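Local structure of DNA repair protein RAD14 (Saccharomyces cerevisiae, 5A3D) at residues K27-S30 with K31-P34; E87-A90 with F91-G95; D14-H18 with D19-L23. The protein binds specifically to damaged, kinked DNA in nucleotide excision repair, where it is required for the incision step, and carries a zinc finger in its DNA-binding region. All blocks are in the same frame, centred on the assembly; numbering follows the deposited sequence.

Contact 1: K27-S30 with K31-P34; sequences KQCS and KEHP. With ZN (zinc ion), chain F.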
loop_
_atom_site.group_PDB
_atom_site.type_symbol
_atom_site.label_atom_id
_atom_site.label_comp_id
_atom_site.label_asym_id
_atom_site.label_seq_id
_atom_site.Cartn_x
_atom_site.Cartn_y
_atom_site.Cartn_z
ATOM N N LYS B 27 -11.292 14.441 -33.088
ATOM C CA LYS B 27 -12.342 14.144 -32.138
ATOM C C LYS B 27 -13.409 13.205 -32.808
ATOM O O LYS B 27 -13.930 12.293 -32.198
ATOM C CB LYS B 27 -12.977 15.435 -31.595
ATOM C CG LYS B 27 -14.029 15.063 -30.557
ATOM C CD LYS B 27 -14.155 15.826 -29.242
ATOM C CE LYS B 27 -13.820 17.320 -29.160
ATOM N NZ LYS B 27 -14.374 17.888 -27.859
ATOM N N GLN B 28 -13.710 13.460 -34.065
ATOM C CA GLN B 28 -14.738 12.683 -34.743
ATOM C C GLN B 28 -14.331 11.178 -34.803
ATOM O O GLN B 28 -15.110 10.273 -34.497
ATOM C CB GLN B 28 -15.079 13.267 -36.094
ATOM C CG GLN B 28 -16.049 12.383 -36.979
ATOM C CD GLN B 28 -16.612 13.105 -38.187
ATOM O OE1 GLN B 28 -16.256 14.209 -38.506
ATOM N NE2 GLN B 28 -17.492 12.431 -38.901
ATOM N N CYS B 29 -13.107 10.956 -35.243
ATOM C CA CYS B 29 -12.526 9.649 -35.358
ATOM C C CYS B 29 -12.412 8.980 -34.007
ATOM O O CYS B 29 -12.708 7.808 -33.927
ATOM C CB CYS B 29 -11.171 9.664 -36.064
ATOM S SG CYS B 29 -11.299 9.937 -37.827
ATOM N N SER B 30 -12.050 9.725 -32.964
ATOM C CA SER B 30 -12.056 9.129 -31.651
ATOM C C SER B 30 -13.492 8.619 -31.281
ATOM O O SER B 30 -13.589 7.557 -30.670
ATOM C CB SER B 30 -11.588 10.043 -30.567
ATOM O OG SER B 30 -12.502 11.051 -30.228
ATOM N N LYS B 31 -14.559 9.353 -31.592
ATOM C CA LYS B 31 -15.908 8.856 -31.295
ATOM C C LYS B 31 -16.316 7.695 -32.198
ATOM O O LYS B 31 -17.173 6.862 -31.803
ATOM C CB LYS B 31 -17.007 9.928 -31.301
ATOM C CG LYS B 31 -16.765 11.127 -30.415
ATOM C CD LYS B 31 -16.025 10.847 -29.123
ATOM C CE LYS B 31 -16.316 11.810 -27.958
ATOM N NZ LYS B 31 -16.373 11.015 -26.680
ATOM N N GLU B 32 -15.758 7.637 -33.409
ATOM C CA GLU B 32 -16.087 6.551 -34.334
ATOM C C GLU B 32 -15.342 5.233 -34.012
ATOM O O GLU B 32 -15.754 4.135 -34.457
ATOM C CB GLU B 32 -15.813 7.009 -35.781
ATOM C CG GLU B 32 -16.771 8.146 -36.209
ATOM C CD GLU B 32 -16.432 8.852 -37.546
ATOM O OE1 GLU B 32 -15.218 8.839 -37.997
ATOM O OE2 GLU B 32 -17.389 9.500 -38.107
ATOM N N HIS B 33 -14.303 5.319 -33.178
ATOM C CA HIS B 33 -13.406 4.225 -32.908
ATOM C C HIS B 33 -13.110 4.063 -31.397
ATOM O O HIS B 33 -11.954 4.142 -30.940
ATOM C CB HIS B 33 -12.151 4.415 -33.713
ATOM C CG HIS B 33 -12.407 4.321 -35.159
ATOM N ND1 HIS B 33 -12.789 3.131 -35.762
ATOM C CD2 HIS B 33 -12.398 5.260 -36.130
ATOM C CE1 HIS B 33 -12.991 3.347 -37.049
ATOM N NE2 HIS B 33 -12.775 4.633 -37.290
ATOM N N PRO B 34 -14.183 3.916 -30.604
ATOM C CA PRO B 34 -14.076 3.739 -29.154
ATOM C C PRO B 34 -13.309 2.508 -28.732
ATOM O O PRO B 34 -12.659 2.521 -27.676
ATOM C CB PRO B 34 -15.552 3.638 -28.710
ATOM C CG PRO B 34 -16.245 3.032 -29.856
ATOM C CD PRO B 34 -15.587 3.834 -31.023
HETATM ZN ZN ZN F . -9.903 11.758 -38.051
#
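Q28 reaches one turn along helix 27-32 to E32 in a bond that leaves the plane of its acceptor: NE2 of Q28 lies 3.0 Å from OE2 of E32, 38° out of the carboxylate plane. On the donor side the geometry is regular, since OE2 is close to the amide plane of Q28 and the N-H...O angle is 153°. With its CG trans to the main-chain N (chi1 172°) and the chain extended beyond, Q28 carries its amide along the helix to E32.

Beneath this pair runs the backbone bond from E32 N to Q28 O, 2.9 Å long. One residue earlier, K27 O accepts twice from one face of its carbonyl plane, from OG of S30 at 2.7 Å and from K31 N at 3.1 Å, which satisfies the buried hydroxyl.

C29 binds zinc through SG at 2.3 Å, together with C4, C7 and C26. OE1 of E32 stays 4.1 Å from that SG, beyond bonding distance. The carboxylate is engaged by an uncharged amide, and the metal is held by four cysteine sulfurs, probably as thiolates, as in structural zinc sites.

Contact 2: E87-A90 with F91-G95; sequences EAFA and FKKWG
F91 lays one ring face against the side chain of E87, four residues earlier. CG of E87 sits 3.6 Å from the ring centroid of F91 and 20° off the normal, a CH-pi contact displaced toward the rim. From there the carboxylate runs out past the CZ and CE2 rim, its plane only 2° from that of the ring. A second CH-pi contact joins F89 and K92, with CE of K92 3.8 Å from the ring centroid of F89. Bends at chi2, chi3 and chi4 fold the lysine chain back over that face. With an alanine in place of F91, the methylene of E87 would probably lose the ring face it packs on, and its side chain would be less restrained, relying more on the weak hydrogen bond of OE1 to Y49 OH.

Both pairs ride on the closing turns of helix 83-94, in the DNA-binding domain of this XPA-family protein. F91 N bonds to E87 O at 2.9 Å, and K93 N reaches F89 O at the same length. The W94 N to A90 O bond is weak, and G95 N to F91 O at 3.0 Å closes the helix. G95 itself leaves it with a positive phi of 96°.

CG of K93 packs over the centre of the W94 ring, 3.7 Å above its plane. Farther out, K93 NZ forms a salt bridge with E55 and a hydrogen bond to F50 O, while W94 NE1 donates to Y49 O. F62 meets the F89 ring edge-to-face, and helix 96-113 touches F91 and W94.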
loop_
_atom_site.group_PDB
_atom_site.type_symbol
_atom_site.label_atom_id
_atom_site.label_comp_id
_atom_site.label_asym_id
_atom_site.label_seq_id
_atom_site.Cartn_x
_atom_site.Cartn_y
_atom_site.Cartn_z
ATOM N N GLU B 87 -5.407 -1.796 -23.213
ATOM C CA GLU B 87 -5.599 -3.066 -23.843
ATOM C C GLU B 87 -4.264 -3.682 -24.257
ATOM O O GLU B 87 -4.042 -4.869 -24.112
ATOM C CB GLU B 87 -6.520 -2.869 -25.045
ATOM C CG GLU B 87 -6.835 -4.119 -25.745
ATOM C CD GLU B 87 -7.842 -3.839 -26.854
ATOM O OE1 GLU B 87 -9.066 -3.896 -26.508
ATOM O OE2 GLU B 87 -7.359 -3.571 -27.994
ATOM N N ALA B 88 -3.391 -2.862 -24.807
ATOM C CA ALA B 88 -2.086 -3.336 -25.301
ATOM C C ALA B 88 -1.305 -3.945 -24.160
ATOM O O ALA B 88 -0.680 -4.981 -24.323
ATOM C CB ALA B 88 -1.317 -2.172 -25.890
ATOM N N PHE B 89 -1.310 -3.288 -22.994
ATOM C CA PHE B 89 -0.667 -3.815 -21.779
ATOM C C PHE B 89 -1.338 -5.094 -21.244
ATOM O O PHE B 89 -0.670 -6.050 -20.858
ATOM C CB PHE B 89 -0.650 -2.725 -20.677
ATOM C CG PHE B 89 0.071 -3.174 -19.428
ATOM C CD1 PHE B 89 1.485 -3.081 -19.345
ATOM C CD2 PHE B 89 -0.619 -3.858 -18.418
ATOM C CE1 PHE B 89 2.153 -3.537 -18.221
ATOM C CE2 PHE B 89 0.064 -4.341 -17.312
ATOM C CZ PHE B 89 1.442 -4.184 -17.220
ATOM N N ALA B 90 -2.662 -5.073 -21.185
ATOM C CA ALA B 90 -3.446 -6.163 -20.709
ATOM C C ALA B 90 -3.267 -7.441 -21.521
ATOM O O ALA B 90 -3.184 -8.535 -20.942
ATOM C CB ALA B 90 -4.892 -5.760 -20.699
ATOM N N PHE B 91 -3.203 -7.283 -22.845
ATOM C CA PHE B 91 -2.950 -8.396 -23.807
ATOM C C PHE B 91 -1.551 -8.983 -23.610
ATOM O O PHE B 91 -1.318 -10.187 -23.817
ATOM C CB PHE B 91 -3.107 -7.912 -25.288
ATOM C CG PHE B 91 -4.542 -7.742 -25.754
ATOM C CD1 PHE B 91 -5.610 -7.921 -24.911
ATOM C CD2 PHE B 91 -4.813 -7.349 -27.059
ATOM C CE1 PHE B 91 -6.925 -7.715 -25.341
ATOM C CE2 PHE B 91 -6.116 -7.188 -27.524
ATOM C CZ PHE B 91 -7.182 -7.386 -26.655
ATOM N N LYS B 92 -0.593 -8.124 -23.266
ATOM C CA LYS B 92 0.757 -8.601 -22.934
ATOM C C LYS B 92 0.750 -9.381 -21.591
ATOM O O LYS B 92 1.396 -10.433 -21.450
ATOM C CB LYS B 92 1.739 -7.428 -22.930
ATOM C CG LYS B 92 3.029 -7.603 -22.140
ATOM C CD LYS B 92 3.358 -6.377 -21.271
ATOM C CE LYS B 92 2.856 -6.467 -19.803
ATOM N NZ LYS B 92 3.713 -7.270 -18.835
ATOM N N LYS B 93 0.030 -8.870 -20.612
ATOM C CA LYS B 93 -0.053 -9.504 -19.315
ATOM C C LYS B 93 -0.761 -10.849 -19.306
ATOM O O LYS B 93 -0.431 -11.723 -18.491
ATOM C CB LYS B 93 -0.730 -8.563 -18.302
ATOM C CG LYS B 93 -1.191 -9.162 -16.986
ATOM C CD LYS B 93 -1.688 -8.086 -16.031
ATOM C CE LYS B 93 -1.685 -8.543 -14.587
ATOM N NZ LYS B 93 -2.397 -7.689 -13.619
ATOM N N TRP B 94 -1.757 -10.997 -20.157
ATOM C CA TRP B 94 -2.663 -12.083 -20.015
ATOM C C TRP B 94 -2.521 -13.064 -21.142
ATOM O O TRP B 94 -2.965 -14.176 -20.983
ATOM C CB TRP B 94 -4.119 -11.607 -19.940
ATOM C CG TRP B 94 -4.437 -10.860 -18.677
ATOM C CD1 TRP B 94 -4.884 -9.591 -18.587
ATOM C CD2 TRP B 94 -4.308 -11.340 -17.335
ATOM N NE1 TRP B 94 -5.086 -9.246 -17.274
ATOM C CE2 TRP B 94 -4.708 -10.294 -16.481
ATOM C CE3 TRP B 94 -3.885 -12.539 -16.779
ATOM C CZ2 TRP B 94 -4.703 -10.415 -15.104
ATOM C CZ3 TRP B 94 -3.867 -12.667 -15.418
ATOM C CH2 TRP B 94 -4.276 -11.608 -14.588
ATOM N N GLY B 95 -1.905 -12.664 -22.257
ATOM C CA GLY B 95 -1.765 -13.538 -23.411
ATOM C C GLY B 95 -2.865 -13.274 -24.404
ATOM O O GLY B 95 -3.682 -14.154 -24.672
#

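Contact 3: D14-H18 with D19-L23; sequences DPVLH and DVFKL
V16 meets F21 at the compact side of this short helix and its exit turn: CG1 of V16 lies in the plane of the F21 ring, at its edge, 3.6 Å from CE2. The two side chains run side by side and point the same way. With CG1 of V16 trans to the main-chain N (chi1 167°), this methyl is the branch presented to the ring. CG1 of V20 covers one face of F21 over its centre. From the next position, L17 adds CD2 at 4.1 Å from CD2 of F21, and the same methyl approaches CD1 of L23. L17 and F21 are both buried, with V82 of strand 78-82 touching each of them; Y37 of helix 34-37 touches L17 and L23.

The other side is polar and more open. There H18 ND1 donates to OD1 of D19 over 2.9 Å, nearly straight at 167°. The carboxylate oxygen lies in the imidazole plane and is met on its anti side. This bond fixes the rotation of the imidazole. D19 and K22 are exposed; K22 NZ bends back to D19 O, adding a tether across the turn.

Backbone bonds join the two halves, D19 N reaching P15 O at 2.8 Å and V20 N reaching V16 O. The start of the helix is held by a side chain instead: D14 is the N-cap, its OD2 accepting from L17 N at 3.0 Å. At the far end the K22 N to H18 O bond is weak, and K22 turns the chain with a positive phi of 65°. The result is a short N-capped helix within the zinc finger, whose last turn is closed past K22 by the bond from L23 N to L17 O, 2.9 Å long.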
loop_
_atom_site.group_PDB
_atom_site.type_symbol
_atom_site.label_atom_id
_atom_site.label_comp_id
_atom_site.label_asym_id
_atom_site.label_seq_id
_atom_site.Cartn_x
_atom_site.Cartn_y
_atom_site.Cartn_z
ATOM N N ASP B 14 -8.011 16.030 -31.518
ATOM C CA ASP B 14 -8.705 16.092 -30.273
ATOM C C ASP B 14 -7.717 16.551 -29.198
ATOM O O ASP B 14 -6.638 15.983 -29.172
ATOM C CB ASP B 14 -9.192 14.714 -29.883
ATOM C CG ASP B 14 -9.962 14.752 -28.640
ATOM O OD1 ASP B 14 -11.016 15.351 -28.607
ATOM O OD2 ASP B 14 -9.462 14.270 -27.608
ATOM N N PRO B 15 -8.049 17.625 -28.447
ATOM C CA PRO B 15 -7.055 18.211 -27.554
ATOM C C PRO B 15 -6.588 17.195 -26.507
ATOM O O PRO B 15 -5.378 17.099 -26.225
ATOM C CB PRO B 15 -7.795 19.398 -26.960
ATOM C CG PRO B 15 -8.650 19.893 -28.126
ATOM C CD PRO B 15 -9.161 18.577 -28.709
ATOM N N VAL B 16 -7.505 16.385 -25.971
ATOM C CA VAL B 16 -7.113 15.410 -24.977
ATOM C C VAL B 16 -6.244 14.319 -25.549
ATOM O O VAL B 16 -5.172 13.980 -24.988
ATOM C CB VAL B 16 -8.270 14.861 -24.188
ATOM C CG1 VAL B 16 -7.888 13.590 -23.366
ATOM C CG2 VAL B 16 -8.770 15.883 -23.230
ATOM N N LEU B 17 -6.706 13.722 -26.636
ATOM C CA LEU B 17 -5.962 12.618 -27.267
ATOM C C LEU B 17 -4.591 13.005 -27.696
ATOM O O LEU B 17 -3.610 12.276 -27.440
ATOM C CB LEU B 17 -6.709 11.943 -28.375
ATOM C CG LEU B 17 -7.880 11.172 -27.806
ATOM C CD1 LEU B 17 -8.817 10.705 -28.888
ATOM C CD2 LEU B 17 -7.559 9.938 -26.994
ATOM N N HIS B 18 -4.486 14.209 -28.197
ATOM C CA HIS B 18 -3.242 14.697 -28.672
ATOM C C HIS B 18 -2.334 15.142 -27.522
ATOM O O HIS B 18 -1.195 14.723 -27.438
ATOM C CB HIS B 18 -3.567 15.849 -29.632
ATOM C CG HIS B 18 -2.371 16.488 -30.185
ATOM N ND1 HIS B 18 -1.714 17.497 -29.534
ATOM C CD2 HIS B 18 -1.605 16.154 -31.242
ATOM C CE1 HIS B 18 -0.628 17.815 -30.214
ATOM N NE2 HIS B 18 -0.579 17.043 -31.291
ATOM N N ASP B 19 -2.820 16.011 -26.651
ATOM C CA ASP B 19 -1.938 16.651 -25.670
ATOM C C ASP B 19 -1.586 15.653 -24.575
ATOM O O ASP B 19 -0.418 15.659 -24.066
ATOM C CB ASP B 19 -2.561 17.892 -25.010
ATOM C CG ASP B 19 -2.749 19.078 -25.938
ATOM O OD1 ASP B 19 -2.298 19.084 -27.134
ATOM O OD2 ASP B 19 -3.331 20.073 -25.388
ATOM N N VAL B 20 -2.561 14.829 -24.151
ATOM C CA VAL B 20 -2.352 13.930 -22.972
ATOM C C VAL B 20 -1.874 12.580 -23.417
ATOM O O VAL B 20 -0.946 12.065 -22.864
ATOM C CB VAL B 20 -3.638 13.704 -22.154
ATOM C CG1 VAL B 20 -3.435 12.655 -21.032
ATOM C CG2 VAL B 20 -4.087 15.069 -21.569
ATOM N N PHE B 21 -2.483 12.014 -24.436
ATOM C CA PHE B 21 -2.229 10.662 -24.801
ATOM C C PHE B 21 -1.289 10.560 -26.029
ATOM O O PHE B 21 -0.941 9.437 -26.416
ATOM C CB PHE B 21 -3.517 9.935 -25.035
ATOM C CG PHE B 21 -4.358 9.795 -23.804
ATOM C CD1 PHE B 21 -4.026 8.871 -22.853
ATOM C CD2 PHE B 21 -5.401 10.670 -23.560
ATOM C CE1 PHE B 21 -4.732 8.777 -21.636
ATOM C CE2 PHE B 21 -6.216 10.514 -22.436
ATOM C CZ PHE B 21 -5.813 9.615 -21.411
ATOM N N LYS B 22 -0.924 11.702 -26.635
ATOM C CA LYS B 22 0.051 11.763 -27.721
ATOM C C LYS B 22 -0.407 11.056 -28.980
ATOM O O LYS B 22 0.371 10.398 -29.654
ATOM C CB LYS B 22 1.429 11.220 -27.255
ATOM C CG LYS B 22 1.766 11.621 -25.869
ATOM C CD LYS B 22 1.986 13.120 -25.802
ATOM C CE LYS B 22 2.262 13.429 -24.336
ATOM N NZ LYS B 22 2.358 14.898 -24.049
ATOM N N LEU B 23 -1.664 11.236 -29.297
ATOM C CA LEU B 23 -2.282 10.531 -30.448
ATOM C C LEU B 23 -2.733 11.590 -31.413
ATOM O O LEU B 23 -3.463 12.508 -31.017
ATOM C CB LEU B 23 -3.452 9.696 -29.961
ATOM C CG LEU B 23 -3.076 8.436 -29.170
ATOM C CD1 LEU B 23 -4.312 7.773 -28.547
ATOM C CD2 LEU B 23 -2.373 7.468 -30.053
#

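How the contacts relate
Along the chain the order is contact 3, contact 1, contact 2. Contacts 3 and 1 are neighbours, with centres 13 Å apart: helices 15-19 and 27-32 follow each other, and they touch where CB of S30 lies 3.3 Å from CD1 of L17. The zinc finger takes in contact 3 and residues K27-C29 of contact 1. Contact 2 lies on helix 83-94, its centre about 23 Å from that of contact 1 and 22 Å from that of contact 3, and touches neither. Strand 78-82 leads into that helix and, through V82, packs on contact 3. The three therefore sample two parts of one DNA-binding domain: the zinc-finger part and helix 83-94, which follows strand 78-82 of the sheet.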